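Local coordinates for ubiquitin-conjugating enzyme (Plasmodium vivax, PDB 2FO3), which probably carries activated ubiquitin as a thioester and passes it on toward substrates, acting as an E2 conjugating enzyme, at residues L57-P62 with L103-L108; P70-L75 with L110-M115. All coordinates share one frame; numbering follows the deposited sequence.

Contact 1. Residues L57-P62 with L103-L108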
loop_
_atom_site.group_PDB
_atom_site.type_symbol
_atom_site.label_atom_id
_atom_site.label_comp_id
_atom_site.label_asym_id
_atom_site.label_seq_id
_atom_site.Cartn_x
_atom_site.Cartn_y
_atom_site.Cartn_z
ATOM N N LEU A 57 -0.204 -6.064 1.638
ATOM C CA LEU A 57 0.708 -4.928 1.712
ATOM C C LEU A 57 0.673 -4.369 3.131
ATOM O O LEU A 57 -0.410 -3.968 3.657
ATOM C CB LEU A 57 0.200 -3.880 0.709
ATOM C CG LEU A 57 0.991 -2.857 -0.073
ATOM C CD1 LEU A 57 2.178 -3.458 -0.838
ATOM C CD2 LEU A 57 0.022 -2.154 -1.056
ATOM N N LYS A 58 1.829 -4.321 3.768
ATOM C CA LYS A 58 1.916 -3.724 5.101
ATOM C C LYS A 58 2.317 -2.253 4.977
ATOM O O LYS A 58 3.249 -1.921 4.238
ATOM C CB LYS A 58 2.879 -4.467 5.998
ATOM C CG LYS A 58 2.874 -3.893 7.408
ATOM C CD LYS A 58 3.342 -4.959 8.433
ATOM C CE LYS A 58 4.030 -4.288 9.604
ATOM N NZ LYS A 58 4.576 -5.325 10.588
ATOM N N ILE A 59 1.605 -1.404 5.696
ATOM C CA ILE A 59 1.790 0.032 5.655
ATOM C C ILE A 59 2.085 0.553 7.046
ATOM O O ILE A 59 1.287 0.399 7.953
ATOM C CB ILE A 59 0.575 0.765 5.030
ATOM C CG1 ILE A 59 0.335 0.293 3.578
ATOM C CG2 ILE A 59 0.814 2.296 5.044
ATOM C CD1 ILE A 59 -1.058 0.671 3.058
ATOM N N ILE A 60 3.266 1.144 7.220
ATOM C CA ILE A 60 3.646 1.695 8.520
ATOM C C ILE A 60 3.802 3.189 8.456
ATOM O O ILE A 60 4.618 3.714 7.668
ATOM C CB ILE A 60 4.977 1.072 9.037
ATOM C CG1 ILE A 60 4.916 -0.457 8.999
ATOM C CG2 ILE A 60 5.310 1.598 10.450
ATOM C CD1 ILE A 60 6.240 -1.133 9.067
ATOM N N PHE A 61 3.047 3.889 9.288
ATOM C CA PHE A 61 3.159 5.349 9.374
ATOM C C PHE A 61 4.212 5.747 10.416
ATOM O O PHE A 61 4.026 5.465 11.613
ATOM C CB PHE A 61 1.839 5.966 9.771
ATOM C CG PHE A 61 0.734 5.684 8.816
ATOM C CD1 PHE A 61 0.488 6.540 7.731
ATOM C CD2 PHE A 61 -0.074 4.549 8.985
ATOM C CE1 PHE A 61 -0.560 6.265 6.833
ATOM C CE2 PHE A 61 -1.117 4.270 8.079
ATOM C CZ PHE A 61 -1.348 5.126 7.010
ATOM N N PRO A 62 5.324 6.380 9.960
ATOM C CA PRO A 62 6.376 6.804 10.870
ATOM C C PRO A 62 5.934 8.001 11.711
ATOM O O PRO A 62 4.935 8.670 11.403
ATOM C CB PRO A 62 7.531 7.172 9.925
ATOM C CG PRO A 62 6.845 7.643 8.675
ATOM C CD PRO A 62 5.652 6.710 8.549
ATOM N N LEU A 103 -0.058 13.037 -0.943
ATOM C CA LEU A 103 -0.409 11.699 -1.415
ATOM C C LEU A 103 -1.389 11.040 -0.430
ATOM O O LEU A 103 -1.148 11.042 0.788
ATOM C CB LEU A 103 0.863 10.835 -1.555
ATOM C CG LEU A 103 0.824 9.327 -1.871
ATOM C CD1 LEU A 103 0.146 9.040 -3.200
ATOM C CD2 LEU A 103 2.241 8.699 -1.829
ATOM N N SER A 104 -2.497 10.521 -0.961
ATOM C CA SER A 104 -3.387 9.680 -0.170
ATOM C C SER A 104 -2.848 8.256 -0.119
ATOM O O SER A 104 -2.201 7.787 -1.073
ATOM C CB SER A 104 -4.799 9.659 -0.780
ATOM O OG SER A 104 -4.860 8.914 -1.979
ATOM N N ILE A 105 -3.138 7.531 0.964
ATOM C CA ILE A 105 -2.717 6.124 1.029
ATOM C C ILE A 105 -3.463 5.291 -0.029
ATOM O O ILE A 105 -2.893 4.404 -0.661
ATOM C CB ILE A 105 -2.926 5.538 2.446
ATOM C CG1 ILE A 105 -2.197 6.407 3.504
ATOM C CG2 ILE A 105 -2.554 4.029 2.497
ATOM C CD1 ILE A 105 -0.641 6.585 3.285
ATOM N N SER A 106 -4.753 5.546 -0.183
ATOM C CA SER A 106 -5.508 4.925 -1.265
ATOM C C SER A 106 -4.796 5.060 -2.652
ATOM O O SER A 106 -4.645 4.076 -3.377
ATOM C CB SER A 106 -6.936 5.504 -1.328
ATOM O OG SER A 106 -7.692 4.715 -2.201
ATOM N N GLY A 107 -4.365 6.277 -3.000
ATOM C CA GLY A 107 -3.663 6.548 -4.273
ATOM C C GLY A 107 -2.298 5.853 -4.338
ATOM O O GLY A 107 -1.880 5.404 -5.416
ATOM N N LEU A 108 -1.613 5.786 -3.203
ATOM C CA LEU A 108 -0.334 5.081 -3.139
ATOM C C LEU A 108 -0.523 3.607 -3.494
ATOM O O LEU A 108 0.191 3.079 -4.334
ATOM C CB LEU A 108 0.283 5.247 -1.746
ATOM C CG LEU A 108 1.531 4.439 -1.460
ATOM C CD1 LEU A 108 2.657 4.913 -2.374
ATOM C CD2 LEU A 108 1.888 4.574 0.010
#

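Contact 2. Residues P70-L75 with L110-M115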
loop_
_atom_site.group_PDB
_atom_site.type_symbol
_atom_site.label_atom_id
_atom_site.label_comp_id
_atom_site.label_asym_id
_atom_site.label_seq_id
_atom_site.Cartn_x
_atom_site.Cartn_y
_atom_site.Cartn_z
ATOM N N PRO A 70 4.965 6.940 4.232
ATOM C CA PRO A 70 4.740 5.700 4.979
ATOM C C PRO A 70 5.738 4.665 4.475
ATOM O O PRO A 70 6.245 4.788 3.339
ATOM C CB PRO A 70 3.305 5.306 4.585
ATOM C CG PRO A 70 3.094 5.941 3.235
ATOM C CD PRO A 70 3.872 7.231 3.268
ATOM N N ILE A 71 6.073 3.693 5.303
ATOM C CA ILE A 71 6.870 2.563 4.823
ATOM C C ILE A 71 5.864 1.509 4.327
ATOM O O ILE A 71 4.891 1.169 5.052
ATOM C CB ILE A 71 7.765 2.011 5.948
ATOM C CG1 ILE A 71 8.883 3.023 6.268
ATOM C CG2 ILE A 71 8.331 0.626 5.548
ATOM C CD1 ILE A 71 9.228 3.142 7.747
ATOM N N VAL A 72 6.065 1.008 3.103
ATOM C CA VAL A 72 5.087 0.068 2.469
ATOM C C VAL A 72 5.825 -1.075 1.822
ATOM O O VAL A 72 6.736 -0.850 0.985
ATOM C CB VAL A 72 4.201 0.790 1.391
ATOM C CG1 VAL A 72 3.175 -0.161 0.747
ATOM C CG2 VAL A 72 3.477 1.938 1.981
ATOM N N TYR A 73 5.458 -2.304 2.193
ATOM C CA TYR A 73 6.049 -3.473 1.576
ATOM C C TYR A 73 5.083 -4.659 1.586
ATOM O O TYR A 73 4.158 -4.708 2.414
ATOM C CB TYR A 73 7.383 -3.828 2.262
ATOM C CG TYR A 73 7.255 -4.230 3.709
ATOM C CD1 TYR A 73 7.097 -5.571 4.070
ATOM C CD2 TYR A 73 7.273 -3.260 4.726
ATOM C CE1 TYR A 73 6.962 -5.942 5.392
ATOM C CE2 TYR A 73 7.156 -3.627 6.079
ATOM C CZ TYR A 73 7.004 -4.968 6.396
ATOM O OH TYR A 73 6.899 -5.341 7.712
ATOM N N PHE A 74 5.306 -5.604 0.673
ATOM C CA PHE A 74 4.458 -6.801 0.578
ATOM C C PHE A 74 4.828 -7.859 1.606
ATOM O O PHE A 74 6.023 -8.115 1.859
ATOM C CB PHE A 74 4.566 -7.414 -0.795
ATOM C CG PHE A 74 3.812 -6.670 -1.853
ATOM C CD1 PHE A 74 2.435 -6.902 -2.039
ATOM C CD2 PHE A 74 4.465 -5.747 -2.678
ATOM C CE1 PHE A 74 1.719 -6.211 -3.039
ATOM C CE2 PHE A 74 3.767 -5.064 -3.667
ATOM C CZ PHE A 74 2.378 -5.306 -3.847
ATOM N N LEU A 75 3.807 -8.480 2.204
ATOM C CA LEU A 75 4.038 -9.588 3.119
ATOM C C LEU A 75 4.407 -10.802 2.292
ATOM O O LEU A 75 4.245 -10.794 1.062
ATOM C CB LEU A 75 2.816 -9.830 4.023
ATOM C CG LEU A 75 2.491 -8.676 4.991
ATOM C CD1 LEU A 75 1.298 -9.025 5.848
ATOM C CD2 LEU A 75 3.694 -8.276 5.874
ATOM N N LEU A 110 -3.131 2.314 -5.087
ATOM C CA LEU A 110 -3.547 2.199 -6.493
ATOM C C LEU A 110 -2.334 2.287 -7.466
ATOM O O LEU A 110 -2.292 1.576 -8.476
ATOM C CB LEU A 110 -4.633 3.223 -6.831
ATOM C CG LEU A 110 -5.470 3.010 -8.074
ATOM C CD1 LEU A 110 -6.294 1.700 -8.029
ATOM C CD2 LEU A 110 -6.363 4.214 -8.232
ATOM N N SER A 111 -1.383 3.160 -7.168
ATOM C CA SER A 111 -0.147 3.249 -7.983
ATOM C C SER A 111 0.666 1.955 -7.954
ATOM O O SER A 111 1.292 1.586 -8.960
ATOM C CB SER A 111 0.718 4.420 -7.541
ATOM O OG SER A 111 0.030 5.651 -7.760
ATOM N N ILE A 112 0.654 1.271 -6.816
ATOM C CA ILE A 112 1.358 -0.025 -6.685
ATOM C C ILE A 112 0.636 -1.037 -7.531
ATOM O O ILE A 112 1.252 -1.785 -8.273
ATOM C CB ILE A 112 1.453 -0.494 -5.181
ATOM C CG1 ILE A 112 2.406 0.444 -4.390
ATOM C CG2 ILE A 112 1.849 -2.017 -5.083
ATOM C CD1 ILE A 112 2.237 0.399 -2.849
ATOM N N ILE A 113 -0.695 -1.020 -7.473
ATOM C CA ILE A 113 -1.478 -1.981 -8.232
ATOM C C ILE A 113 -1.243 -1.704 -9.716
ATOM O O ILE A 113 -1.071 -2.621 -10.504
ATOM C CB ILE A 113 -3.002 -1.900 -7.882
ATOM C CG1 ILE A 113 -3.231 -2.310 -6.434
ATOM C CG2 ILE A 113 -3.831 -2.797 -8.814
ATOM C CD1 ILE A 113 -4.660 -1.979 -5.947
ATOM N N SER A 114 -1.219 -0.426 -10.080
ATOM C CA SER A 114 -0.874 -0.038 -11.450
ATOM C C SER A 114 0.491 -0.597 -11.893
ATOM O O SER A 114 0.599 -1.212 -12.987
ATOM C CB SER A 114 -0.890 1.479 -11.592
ATOM O OG SER A 114 -0.629 1.834 -12.933
ATOM N N MET A 115 1.515 -0.372 -11.059
ATOM C CA MET A 115 2.894 -0.882 -11.305
ATOM C C MET A 115 2.874 -2.388 -11.557
ATOM O O MET A 115 3.427 -2.863 -12.543
ATOM C CB MET A 115 3.812 -0.530 -10.139
ATOM C CG MET A 115 5.291 -1.000 -10.271
ATOM S SD MET A 115 6.067 -1.008 -8.643
ATOM C CE MET A 115 5.309 -2.451 -7.897
#

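Contact 1. Residues L57-P62 with L103-L108
Ile105, in the first turn of helix 105-116, meets Ile59 with one branch and Phe61 with the other, and these two meetings make up the contact. The gamma methyl takes the first partner: CG2 of Ile105 lies 3.7 Å from CD1 of Ile59, the two side chains overlapping alongside one another and pointing opposite ways. Ile59 reaches this far because CD1 continues its chain in an extended form (chi2 164°). The longer branch of Ile105 serves the ring. It is bent at its end (chi2 -58°), which brings CD1 to 3.6 Å from CE1 of Phe61. CG1 of Ile105 also touches, 3.7 Å from CE1 of Phe61. Ring and delta methyl come at each other from their own sides, and the methyl meets the ring obliquely. All three residues are buried and the interface is wholly apolar.

Polar bonds fix the helix start instead. Ser104 is the N-cap, and its OG accepts from Gly107 N at 2.9 Å with an N-H...O angle of 153°; Glu14 OE1 of helix 10-20 takes the N-H of Ile105. In this UBC domain, a piece of a longer protein, helix 105-116 thus begins against strand 54-60 of the antiparallel sheet, while Phe61 packs edge-to-face with both Tyr65 and Trp38, the latter from strand 37-43, and also touches Ile11 of helix 10-20.

Contact 2. Residues P70-L75 with L110-M115
The helical turn that presents Ile112 to Val72 and Phe74 is held by the backbone bond from Ser114 N to Leu110 O, 2.8 Å long. The next bond, Met115 N to Ser111 O, measures 2.9 Å and continues the regular alpha-helical pattern. Across the contact the interactions are apolar, and Ile112 divides its two methyls between its two partners. CD1, at the end of an extended branch (chi2 161°), comes to 3.8 Å from CG1 of Val72, the two side chains lying at an oblique angle to each other. CG2 instead addresses the far end of the aromatic ring: it is 3.6 Å from CZ of Phe74 and 3.9 Å from CE2 of Phe74. The methyl approaches the ring obliquely. The bond by which the Phe74 side chain leaves the backbone does not aim at the helix; CG, beside the backbone N and anti to the carbonyl carbon (chi1 -76°), carries the ring over until its CZ end approaches. Val72, Phe74 and Ile112 all lie in the protein interior.

The contact thus fastens the middle of helix 105-116 to strand 71-74, the outermost strand at one side of the sheet. Leu57 of strand 54-60 touches Val72, Phe74 and Ile112 alike.

Contacts 1 and 2 lie along one helix on one sheet, their centres about 8 Å apart. Ile105 and Ile112 are seven residues apart, two helical turns, so both face the sheet; Leu108, between them, touches Val72. The neighbouring antiparallel strands are joined by probable hydrogen bonds, Ile60 N to Ile71 O and Lys58 N to Tyr73 O, each 2.7 Å. Leu57 links the cores: its CD1 is 3.5 Å from Phe74 CZ, its CG 3.6 Å from Val72 CG1. This is the E2 arrangement of a helix packed on a four-stranded antiparallel meander. In that family the catalytic cysteine comes, along the chain, in the connection between the fourth strand and this helix, and probably does so here.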